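Local atomic coordinates of ricin B lectin (Clostridium thermocellum, PDB entry 3VSF), a protein that is an exo-beta-1,3-galactanase, probably hydrolysing galactan through a family 43 glycosidase domain, and binds galactose through a ricin-type beta-trefoil module. Residues 241-246 with 331-336; 412-417 with 434-439; 468-473 with 479-484. All coordinates share one frame; numbering follows the deposited sequence.

Contact 1 of 3, residues 241-246 with 331-336; sequences KRNGYY and ISDTTL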
loop_
_atom_site.group_PDB
_atom_site.type_symbol
_atom_site.label_atom_id
_atom_site.label_comp_id
_atom_site.label_asym_id
_atom_site.label_seq_id
_atom_site.Cartn_x
_atom_site.Cartn_y
_atom_site.Cartn_z
ATOM N N LYS A 241 -12.442 2.878 6.804
ATOM C CA LYS A 241 -13.706 2.168 6.961
ATOM C C LYS A 241 -14.286 1.834 5.591
ATOM O O LYS A 241 -14.115 2.593 4.638
ATOM C CB LYS A 241 -14.695 3.018 7.763
ATOM C CG LYS A 241 -16.016 2.332 8.071
ATOM C CD LYS A 241 -16.919 3.236 8.895
ATOM C CE LYS A 241 -18.198 2.523 9.307
ATOM N NZ LYS A 241 -19.062 3.385 10.164
ATOM N N ARG A 242 -14.968 0.696 5.490
ATOM C CA ARG A 242 -15.538 0.275 4.215
ATOM C C ARG A 242 -17.040 0.010 4.305
ATOM O O ARG A 242 -17.848 0.837 3.884
ATOM C CB ARG A 242 -14.809 -0.960 3.677
ATOM C CG ARG A 242 -15.004 -1.187 2.186
ATOM C CD ARG A 242 -14.270 -2.430 1.709
ATOM N NE ARG A 242 -15.192 -3.441 1.199
ATOM C CZ ARG A 242 -15.575 -3.531 -0.071
ATOM N NH1 ARG A 242 -15.112 -2.671 -0.968
ATOM N NH2 ARG A 242 -16.418 -4.484 -0.445
ATOM N N ASN A 243 -17.409 -1.145 4.853
ATOM C CA ASN A 243 -18.816 -1.521 4.962
ATOM C C ASN A 243 -19.210 -1.846 6.395
ATOM O O ASN A 243 -19.516 -2.994 6.717
ATOM C CB ASN A 243 -19.118 -2.720 4.063
ATOM C CG ASN A 243 -18.635 -2.518 2.643
ATOM O OD1 ASN A 243 -18.571 -1.391 2.152
ATOM N ND2 ASN A 243 -18.288 -3.611 1.974
ATOM N N GLY A 244 -19.206 -0.833 7.252
ATOM C CA GLY A 244 -19.467 -1.040 8.664
ATOM C C GLY A 244 -18.292 -1.751 9.305
ATOM O O GLY A 244 -18.373 -2.216 10.442
ATOM N N TYR A 245 -17.195 -1.833 8.560
ATOM C CA TYR A 245 -15.973 -2.463 9.043
ATOM C C TYR A 245 -14.823 -1.464 9.093
ATOM O O TYR A 245 -14.494 -0.831 8.091
ATOM C CB TYR A 245 -15.588 -3.645 8.149
ATOM C CG TYR A 245 -16.325 -4.928 8.459
ATOM C CD1 TYR A 245 -15.823 -5.831 9.386
ATOM C CD2 TYR A 245 -17.519 -5.240 7.821
ATOM C CE1 TYR A 245 -16.490 -7.006 9.673
ATOM C CE2 TYR A 245 -18.194 -6.414 8.102
ATOM C CZ TYR A 245 -17.674 -7.293 9.028
ATOM O OH TYR A 245 -18.340 -8.463 9.313
ATOM N N TYR A 246 -14.216 -1.326 10.268
ATOM C CA TYR A 246 -13.048 -0.473 10.424
ATOM C C TYR A 246 -11.782 -1.288 10.187
ATOM O O TYR A 246 -11.694 -2.446 10.595
ATOM C CB TYR A 246 -13.016 0.157 11.818
ATOM C CG TYR A 246 -14.219 1.018 12.137
ATOM C CD1 TYR A 246 -15.259 0.531 12.920
ATOM C CD2 TYR A 246 -14.315 2.317 11.656
ATOM C CE1 TYR A 246 -16.359 1.314 13.215
ATOM C CE2 TYR A 246 -15.412 3.108 11.946
ATOM C CZ TYR A 246 -16.431 2.601 12.726
ATOM O OH TYR A 246 -17.525 3.384 13.016
ATOM N N ILE A 331 -10.625 -8.808 -0.858
ATOM C CA ILE A 331 -11.149 -10.121 -1.218
ATOM C C ILE A 331 -12.463 -10.354 -0.486
ATOM O O ILE A 331 -13.458 -10.769 -1.081
ATOM C CB ILE A 331 -10.170 -11.254 -0.849
ATOM C CG1 ILE A 331 -9.100 -11.418 -1.929
ATOM C CG2 ILE A 331 -10.919 -12.564 -0.671
ATOM C CD1 ILE A 331 -8.201 -10.223 -2.088
ATOM N N SER A 332 -12.451 -10.075 0.812
ATOM C CA SER A 332 -13.636 -10.206 1.648
ATOM C C SER A 332 -13.630 -9.102 2.698
ATOM O O SER A 332 -12.664 -8.348 2.807
ATOM C CB SER A 332 -13.659 -11.576 2.326
ATOM O OG SER A 332 -14.793 -11.714 3.165
ATOM N N ASP A 333 -14.709 -9.005 3.467
ATOM C CA ASP A 333 -14.786 -8.020 4.539
ATOM C C ASP A 333 -13.686 -8.252 5.569
ATOM O O ASP A 333 -13.292 -7.333 6.286
ATOM C CB ASP A 333 -16.157 -8.060 5.217
ATOM C CG ASP A 333 -17.273 -7.587 4.305
ATOM O OD1 ASP A 333 -16.986 -6.834 3.352
ATOM O OD2 ASP A 333 -18.439 -7.967 4.547
ATOM N N THR A 334 -13.190 -9.483 5.633
ATOM C CA THR A 334 -12.170 -9.845 6.610
ATOM C C THR A 334 -10.830 -10.164 5.952
ATOM O O THR A 334 -9.826 -10.358 6.637
ATOM C CB THR A 334 -12.607 -11.054 7.456
ATOM O OG1 THR A 334 -12.768 -12.201 6.611
ATOM C CG2 THR A 334 -13.921 -10.762 8.165
ATOM N N THR A 335 -10.818 -10.218 4.624
ATOM C CA THR A 335 -9.603 -10.562 3.891
ATOM C C THR A 335 -9.152 -9.431 2.974
ATOM O O THR A 335 -9.858 -9.059 2.037
ATOM C CB THR A 335 -9.792 -11.845 3.061
ATOM O OG1 THR A 335 -10.210 -12.915 3.917
ATOM C CG2 THR A 335 -8.491 -12.228 2.374
ATOM N N LEU A 336 -7.970 -8.889 3.249
ATOM C CA LEU A 336 -7.425 -7.792 2.456
ATOM C C LEU A 336 -6.183 -8.220 1.682
ATOM O O LEU A 336 -5.470 -9.137 2.087
ATOM C CB LEU A 336 -7.102 -6.585 3.342
ATOM C CG LEU A 336 -8.266 -5.680 3.758
ATOM C CD1 LEU A 336 -9.321 -6.449 4.535
ATOM C CD2 LEU A 336 -7.754 -4.500 4.574
#
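Tyr245 and Asp333 bring two tight turns together, their CA atoms 7.3 Å apart. In segment 241-246 the turn has Asn243 and Gly244 at its tip and is closed by a bond from Arg242 N to Tyr245 O (3.1 Å). In segment 331-336 a classic bulge sets Ile331 and Ser332 together opposite Thr335, with Asp333 and Thr334 forming the bend. The CB of Asp333 lies over one face of the Tyr245 ring, displaced toward its rim, in a CH-pi contact 4.1 Å from the ring centroid. The carboxylate is tilted by 30° to the ring, and OD2 comes within 3.9 Å of Tyr245 CE2. On the other branch, OD1 sits near the plane of the Arg242 guanidinium, at its edge. At 4.4 Å from Arg242 NE it is too distant for a salt bridge, so the attraction is probably modest at this partly solvated surface. The contact joins neighbouring four-stranded sheets, consistent with blades of the five-bladed propeller of family 43. Arg242 also packs on Phe330 of strand 322-330 and on Tyr247 of strand 246-251, and the Tyr247 hydroxyl is hydrogen-bonded to Asp333 O.

Contact 2 of 3, residues 412-417 with 434-439; sequences IVNVKS and LIQYTS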
loop_
_atom_site.group_PDB
_atom_site.type_symbol
_atom_site.label_atom_id
_atom_site.label_comp_id
_atom_site.label_asym_id
_atom_site.label_seq_id
_atom_site.Cartn_x
_atom_site.Cartn_y
_atom_site.Cartn_z
ATOM N N ILE A 412 3.989 -14.105 -15.525
ATOM C CA ILE A 412 2.866 -14.658 -16.266
ATOM C C ILE A 412 1.566 -14.301 -15.555
ATOM O O ILE A 412 1.216 -14.908 -14.543
ATOM C CB ILE A 412 2.978 -16.185 -16.412
ATOM C CG1 ILE A 412 4.327 -16.562 -17.029
ATOM C CG2 ILE A 412 1.833 -16.726 -17.257
ATOM C CD1 ILE A 412 4.512 -18.049 -17.236
ATOM N N VAL A 413 0.857 -13.310 -16.085
ATOM C CA VAL A 413 -0.340 -12.790 -15.435
ATOM C C VAL A 413 -1.612 -13.214 -16.158
ATOM O O VAL A 413 -1.711 -13.099 -17.378
ATOM C CB VAL A 413 -0.306 -11.250 -15.349
ATOM C CG1 VAL A 413 -1.467 -10.739 -14.508
ATOM C CG2 VAL A 413 1.019 -10.779 -14.775
ATOM N N ASN A 414 -2.586 -13.702 -15.397
ATOM C CA ASN A 414 -3.876 -14.086 -15.956
ATOM C C ASN A 414 -4.644 -12.851 -16.407
ATOM O O ASN A 414 -4.504 -11.779 -15.819
ATOM C CB ASN A 414 -4.688 -14.877 -14.927
ATOM C CG ASN A 414 -5.863 -15.610 -15.547
ATOM O OD1 ASN A 414 -6.995 -15.128 -15.522
ATOM N ND2 ASN A 414 -5.597 -16.787 -16.102
ATOM N N VAL A 415 -5.448 -12.994 -17.455
ATOM C CA VAL A 415 -6.207 -11.865 -17.981
ATOM C C VAL A 415 -7.516 -11.661 -17.224
ATOM O O VAL A 415 -7.812 -10.553 -16.774
ATOM C CB VAL A 415 -6.495 -12.021 -19.485
ATOM C CG1 VAL A 415 -7.474 -10.955 -19.951
ATOM C CG2 VAL A 415 -5.200 -11.949 -20.281
ATOM N N LYS A 416 -8.294 -12.729 -17.085
ATOM C CA LYS A 416 -9.564 -12.657 -16.371
ATOM C C LYS A 416 -9.359 -12.165 -14.941
ATOM O O LYS A 416 -10.202 -11.459 -14.387
ATOM C CB LYS A 416 -10.262 -14.018 -16.371
ATOM C CG LYS A 416 -11.635 -14.000 -15.723
ATOM C CD LYS A 416 -12.306 -15.360 -15.800
ATOM C CE LYS A 416 -13.665 -15.334 -15.118
ATOM N NZ LYS A 416 -14.370 -16.640 -15.225
ATOM N N SER A 417 -8.231 -12.544 -14.349
ATOM C CA SER A 417 -7.855 -12.070 -13.022
ATOM C C SER A 417 -6.410 -11.592 -13.048
ATOM O O SER A 417 -5.528 -12.295 -13.540
ATOM C CB SER A 417 -8.026 -13.179 -11.982
ATOM O OG SER A 417 -7.183 -14.280 -12.270
ATOM N N LEU A 434 1.123 -25.358 -8.615
ATOM C CA LEU A 434 1.110 -23.981 -9.098
ATOM C C LEU A 434 -0.279 -23.372 -8.944
ATOM O O LEU A 434 -1.288 -24.036 -9.180
ATOM C CB LEU A 434 1.552 -23.915 -10.561
ATOM C CG LEU A 434 3.025 -23.602 -10.828
ATOM C CD1 LEU A 434 3.933 -24.524 -10.031
ATOM C CD2 LEU A 434 3.333 -23.693 -12.316
ATOM N N ILE A 435 -0.324 -22.105 -8.547
ATOM C CA ILE A 435 -1.586 -21.402 -8.361
ATOM C C ILE A 435 -1.506 -20.005 -8.955
ATOM O O ILE A 435 -0.446 -19.573 -9.407
ATOM C CB ILE A 435 -1.939 -21.266 -6.866
ATOM C CG1 ILE A 435 -0.877 -20.434 -6.143
ATOM C CG2 ILE A 435 -2.077 -22.634 -6.219
ATOM C CD1 ILE A 435 -1.134 -20.263 -4.662
ATOM N N GLN A 436 -2.634 -19.303 -8.964
ATOM C CA GLN A 436 -2.634 -17.883 -9.289
ATOM C C GLN A 436 -2.718 -17.102 -7.985
ATOM O O GLN A 436 -3.593 -17.354 -7.158
ATOM C CB GLN A 436 -3.798 -17.523 -10.215
ATOM C CG GLN A 436 -5.176 -17.679 -9.593
ATOM C CD GLN A 436 -6.272 -17.083 -10.455
ATOM O OE1 GLN A 436 -6.012 -16.577 -11.547
ATOM N NE2 GLN A 436 -7.504 -17.135 -9.966
ATOM N N TYR A 437 -1.797 -16.166 -7.791
ATOM C CA TYR A 437 -1.727 -15.435 -6.534
ATOM C C TYR A 437 -1.473 -13.952 -6.769
ATOM O O TYR A 437 -1.016 -13.552 -7.839
ATOM C CB TYR A 437 -0.633 -16.024 -5.641
ATOM C CG TYR A 437 -0.795 -15.713 -4.171
ATOM C CD1 TYR A 437 -1.760 -16.360 -3.409
ATOM C CD2 TYR A 437 0.023 -14.785 -3.541
ATOM C CE1 TYR A 437 -1.911 -16.084 -2.062
ATOM C CE2 TYR A 437 -0.121 -14.502 -2.194
ATOM C CZ TYR A 437 -1.088 -15.156 -1.460
ATOM O OH TYR A 437 -1.237 -14.879 -0.119
ATOM N N THR A 438 -1.776 -13.142 -5.761
ATOM C CA THR A 438 -1.542 -11.707 -5.830
ATOM C C THR A 438 -0.064 -11.440 -6.082
ATOM O O THR A 438 0.799 -12.103 -5.510
ATOM C CB THR A 438 -1.957 -11.016 -4.522
ATOM O OG1 THR A 438 -0.878 -11.076 -3.582
ATOM C CG2 THR A 438 -3.176 -11.701 -3.926
ATOM N N SER A 439 0.228 -10.474 -6.947
ATOM C CA SER A 439 1.611 -10.129 -7.249
ATOM C C SER A 439 2.303 -9.592 -6.000
ATOM O O SER A 439 1.777 -8.710 -5.323
ATOM C CB SER A 439 1.678 -9.100 -8.377
ATOM O OG SER A 439 3.021 -8.808 -8.720
#
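Asn414 and Gln436 mark the closest approach of strand ends 412-414 and 434-437, their CA atoms 7.8 Å apart; the strands belong to different sheets, and side chains alone bridge them. Gln436 does the reaching. Its CG lies between the backbone N and the carbonyl carbon (chi1 66°), and the chain beyond is extended, which carries the amide over to segment 412-417. There OE1 approaches Ser417 OG to 2.7 Å and Asn414 CB to 4.0 Å, and the amide planes of Asn414 and Gln436 stand almost perpendicular. The other end of the Gln436 amide is committed elsewhere: NE2 is hydrogen-bonded to the carbonyls of Ser380 and Asp382, which fixes the rotation of the group and turns OE1 toward the serine. Asn414 is also held at both ends of its amide. Its OD1 accepts from Ser417 N at 3.1 Å, the donor lying in the carbonyl plane on a lone pair, with an N-H...O angle of 154°. This Asx motif curls the chain after the strand and brings Ser417 up to the glutamine, while Asn414 ND2 is hydrogen-bonded to Ser397 O. The serine hydroxyl thus comes near two amide oxygens, since Asn414 OD1 is also 3.4 Å from Ser417 OG, a weak and unsettled interaction. Gln436 lies about 6 Å, side chain to side chain, from Asp422, one of the galactose-binding residues of the beta-trefoil. The buried cluster is polar, and its groups are met largely by the backbone: the amides are oriented by the carbonyls of Ser380, Asp382 and Ser397 and by Ser417 N of segment 412-417 itself.

Contact 3 of 3, residues 468-473 with 479-484; sequences IDVRKW and GIIQQW. With GOL (glycerol), chain G.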
loop_
_atom_site.group_PDB
_atom_site.type_symbol
_atom_site.label_atom_id
_atom_site.label_comp_id
_atom_site.label_asym_id
_atom_site.label_seq_id
_atom_site.Cartn_x
_atom_site.Cartn_y
_atom_site.Cartn_z
ATOM N N ILE A 468 7.472 -25.670 -15.319
ATOM C CA ILE A 468 6.024 -25.816 -15.283
ATOM C C ILE A 468 5.680 -27.180 -15.860
ATOM O O ILE A 468 6.061 -27.499 -16.986
ATOM C CB ILE A 468 5.328 -24.720 -16.105
ATOM C CG1 ILE A 468 5.664 -23.338 -15.543
ATOM C CG2 ILE A 468 3.822 -24.942 -16.124
ATOM C CD1 ILE A 468 4.971 -22.201 -16.260
ATOM N N ASP A 469 4.960 -27.984 -15.086
ATOM C CA ASP A 469 4.761 -29.387 -15.427
ATOM C C ASP A 469 3.305 -29.812 -15.256
ATOM O O ASP A 469 2.651 -29.437 -14.284
ATOM C CB ASP A 469 5.666 -30.253 -14.544
ATOM C CG ASP A 469 5.732 -31.696 -15.000
ATOM O OD1 ASP A 469 4.732 -32.202 -15.549
ATOM O OD2 ASP A 469 6.789 -32.332 -14.803
ATOM N N VAL A 470 2.801 -30.592 -16.207
ATOM C CA VAL A 470 1.484 -31.200 -16.079
ATOM C C VAL A 470 1.610 -32.496 -15.284
ATOM O O VAL A 470 2.258 -33.444 -15.730
ATOM C CB VAL A 470 0.858 -31.505 -17.450
ATOM C CG1 VAL A 470 -0.546 -32.064 -17.279
ATOM C CG2 VAL A 470 0.834 -30.254 -18.314
ATOM N N ARG A 471 0.991 -32.531 -14.108
ATOM C CA ARG A 471 1.133 -33.663 -13.195
ATOM C C ARG A 471 0.781 -35.001 -13.838
ATOM O O ARG A 471 -0.278 -35.150 -14.449
ATOM C CB ARG A 471 0.278 -33.459 -11.943
ATOM C CG ARG A 471 0.382 -34.605 -10.949
ATOM C CD ARG A 471 -0.708 -34.539 -9.894
ATOM N NE ARG A 471 -0.685 -33.282 -9.154
ATOM C CZ ARG A 471 0.158 -33.016 -8.162
ATOM N NH1 ARG A 471 1.058 -33.919 -7.795
ATOM N NH2 ARG A 471 0.106 -31.847 -7.540
ATOM N N LYS A 472 1.679 -35.970 -13.686
ATOM C CA LYS A 472 1.438 -37.334 -14.145
ATOM C C LYS A 472 1.182 -37.438 -15.646
ATOM O O LYS A 472 0.488 -38.348 -16.098
ATOM C CB LYS A 472 0.268 -37.955 -13.379
ATOM C CG LYS A 472 0.674 -39.038 -12.397
ATOM C CD LYS A 472 1.471 -38.469 -11.242
ATOM C CE LYS A 472 2.003 -39.581 -10.353
ATOM N NZ LYS A 472 2.938 -40.472 -11.097
ATOM N N TRP A 473 1.744 -36.510 -16.413
ATOM C CA TRP A 473 1.584 -36.521 -17.864
ATOM C C TRP A 473 0.113 -36.517 -18.273
ATOM O O TRP A 473 -0.234 -36.985 -19.358
ATOM C CB TRP A 473 2.276 -37.744 -18.469
ATOM C CG TRP A 473 3.768 -37.729 -18.351
ATOM C CD1 TRP A 473 4.502 -37.844 -17.207
ATOM C CD2 TRP A 473 4.712 -37.616 -19.422
ATOM N NE1 TRP A 473 5.844 -37.799 -17.498
ATOM C CE2 TRP A 473 5.999 -37.659 -18.852
ATOM C CE3 TRP A 473 4.593 -37.477 -20.808
ATOM C CZ2 TRP A 473 7.160 -37.569 -19.617
ATOM C CZ3 TRP A 473 5.747 -37.387 -21.568
ATOM C CH2 TRP A 473 7.013 -37.434 -20.970
ATOM N N GLY A 479 -6.243 -31.352 -15.519
ATOM C CA GLY A 479 -4.928 -31.834 -15.141
ATOM C C GLY A 479 -4.181 -30.802 -14.319
ATOM O O GLY A 479 -4.035 -29.653 -14.736
ATOM N N ILE A 480 -3.709 -31.209 -13.146
ATOM C CA ILE A 480 -3.027 -30.295 -12.239
ATOM C C ILE A 480 -1.701 -29.812 -12.811
ATOM O O ILE A 480 -0.859 -30.614 -13.213
ATOM C CB ILE A 480 -2.772 -30.937 -10.860
ATOM C CG1 ILE A 480 -4.090 -31.191 -10.127
ATOM C CG2 ILE A 480 -1.868 -30.049 -10.020
ATOM C CD1 ILE A 480 -4.853 -32.400 -10.629
ATOM N N ILE A 481 -1.522 -28.495 -12.847
ATOM C CA ILE A 481 -0.253 -27.907 -13.258
ATOM C C ILE A 481 0.639 -27.731 -12.037
ATOM O O ILE A 481 0.226 -27.148 -11.036
ATOM C CB ILE A 481 -0.452 -26.548 -13.949
ATOM C CG1 ILE A 481 -1.334 -26.711 -15.188
ATOM C CG2 ILE A 481 0.890 -25.945 -14.327
ATOM C CD1 ILE A 481 -0.778 -27.678 -16.208
ATOM N N GLN A 482 1.864 -28.238 -12.123
ATOM C CA GLN A 482 2.756 -28.259 -10.972
ATOM C C GLN A 482 4.178 -27.838 -11.319
ATOM O O GLN A 482 4.448 -27.314 -12.400
ATOM C CB GLN A 482 2.784 -29.657 -10.354
ATOM C CG GLN A 482 3.403 -30.710 -11.261
ATOM C CD GLN A 482 3.382 -32.099 -10.652
ATOM O OE1 GLN A 482 2.661 -32.357 -9.689
ATOM N NE2 GLN A 482 4.178 -33.002 -11.213
ATOM N N GLN A 483 5.081 -28.085 -10.378
ATOM C CA GLN A 483 6.487 -27.755 -10.522
ATOM C C GLN A 483 7.280 -29.055 -10.477
ATOM O O GLN A 483 7.016 -29.913 -9.636
ATOM C CB GLN A 483 6.908 -26.840 -9.373
ATOM C CG GLN A 483 8.311 -26.282 -9.472
ATOM C CD GLN A 483 8.686 -25.467 -8.250
ATOM O OE1 GLN A 483 9.044 -24.293 -8.355
ATOM N NE2 GLN A 483 8.603 -26.087 -7.078
ATOM N N TRP A 484 8.242 -29.211 -11.380
ATOM C CA TRP A 484 9.009 -30.451 -11.441
ATOM C C TRP A 484 10.362 -30.253 -12.113
ATOM O O TRP A 484 10.525 -29.372 -12.955
ATOM C CB TRP A 484 8.211 -31.527 -12.179
ATOM C CG TRP A 484 8.654 -32.927 -11.882
ATOM C CD1 TRP A 484 9.692 -33.599 -12.457
ATOM C CD2 TRP A 484 8.062 -33.832 -10.941
ATOM N NE1 TRP A 484 9.787 -34.865 -11.930
ATOM C CE2 TRP A 484 8.797 -35.033 -10.998
ATOM C CE3 TRP A 484 6.985 -33.743 -10.054
ATOM C CZ2 TRP A 484 8.490 -36.134 -10.203
ATOM C CZ3 TRP A 484 6.681 -34.838 -9.265
ATOM C CH2 TRP A 484 7.431 -36.017 -9.345
HETATM C C1 GOL G . 6.627 -35.963 -14.309
HETATM O O1 GOL G . 6.847 -34.969 -15.284
HETATM C C2 GOL G . 5.736 -35.409 -13.201
HETATM O O2 GOL G . 4.898 -34.407 -13.730
HETATM C C3 GOL G . 4.877 -36.529 -12.628
HETATM O O3 GOL G . 4.119 -36.029 -11.548
#
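Strands 468-470 and 479-484 form a beta hairpin of the ricin-type trefoil, and one of its faces, lined by Asp469, Gln482 and Trp484, carries a bound glycerol. Asp469 and Gln482 are an antiparallel hydrogen-bonded pair, joined from Asp469 N to Gln482 O (2.8 Å) and from Gln482 N to Asp469 O (2.6 Å). Arg471 N continues the pairing to Ile480 O at 2.8 Å. On the face bearing Ile468, Val470 and Ile481 the hairpin is apolar: CG2 of Ile468 meets CG2 of Ile481, and Val470 CG2 meets Ile481 CD1 at 3.7 Å. The reverse face is polar. Asp469, with CG anti to the backbone N (chi1 -169°), turns its carboxylate toward the glycerol, whose O1 donates to OD2 at 2.7 Å. Gln482 crosses Arg471 at about a right angle, its OE1 over one face of the guanidinium, while its NE2 donates to glycerol O3 at 3.0 Å. Ile480 lies alongside Arg471 and meets the guanidinium at its edge. The indole of Trp484 covers the glycerol, with C2 of the ligand over the centre of one ring face, 3.6 Å from Trp484 CD2. Outside the hairpin, Asn491 ND2 also binds the glycerol, and Gln492 NE2 is bonded to Asp469 OD2 and so helps to position the carboxylate. A carboxylate, amide donors and a tryptophan face are the usual equipment of a trefoil sugar site, so the glycerol, probably from the crystallisation liquor, may mimic part of a galactose. The arginine beside Gln482 would tend to polarise its amide and strengthen NE2 as a donor.

Contact 1 is the surface member of the set, joining turns of the glycosidase propeller through a ring face and opposite charges too far apart for a salt bridge; contacts 2 and 3 are largely buried in the trefoil. Their centres lie about 17 Å apart, and they share one sheet, in which strands 432-437 and 479-484 are neighbours: Leu434 N probably bonds to Ile481 O, and the Leu434 side chain packs against residues of contact 3. Contact 2 brings this sheet up to strand 409-414 of another, where side-chain amides and a hydroxyl meet, whereas contact 3 rests on backbone pairing within a hairpin. Contact 1 comes within about 6 Å of contact 2, nearest atoms, without touching it.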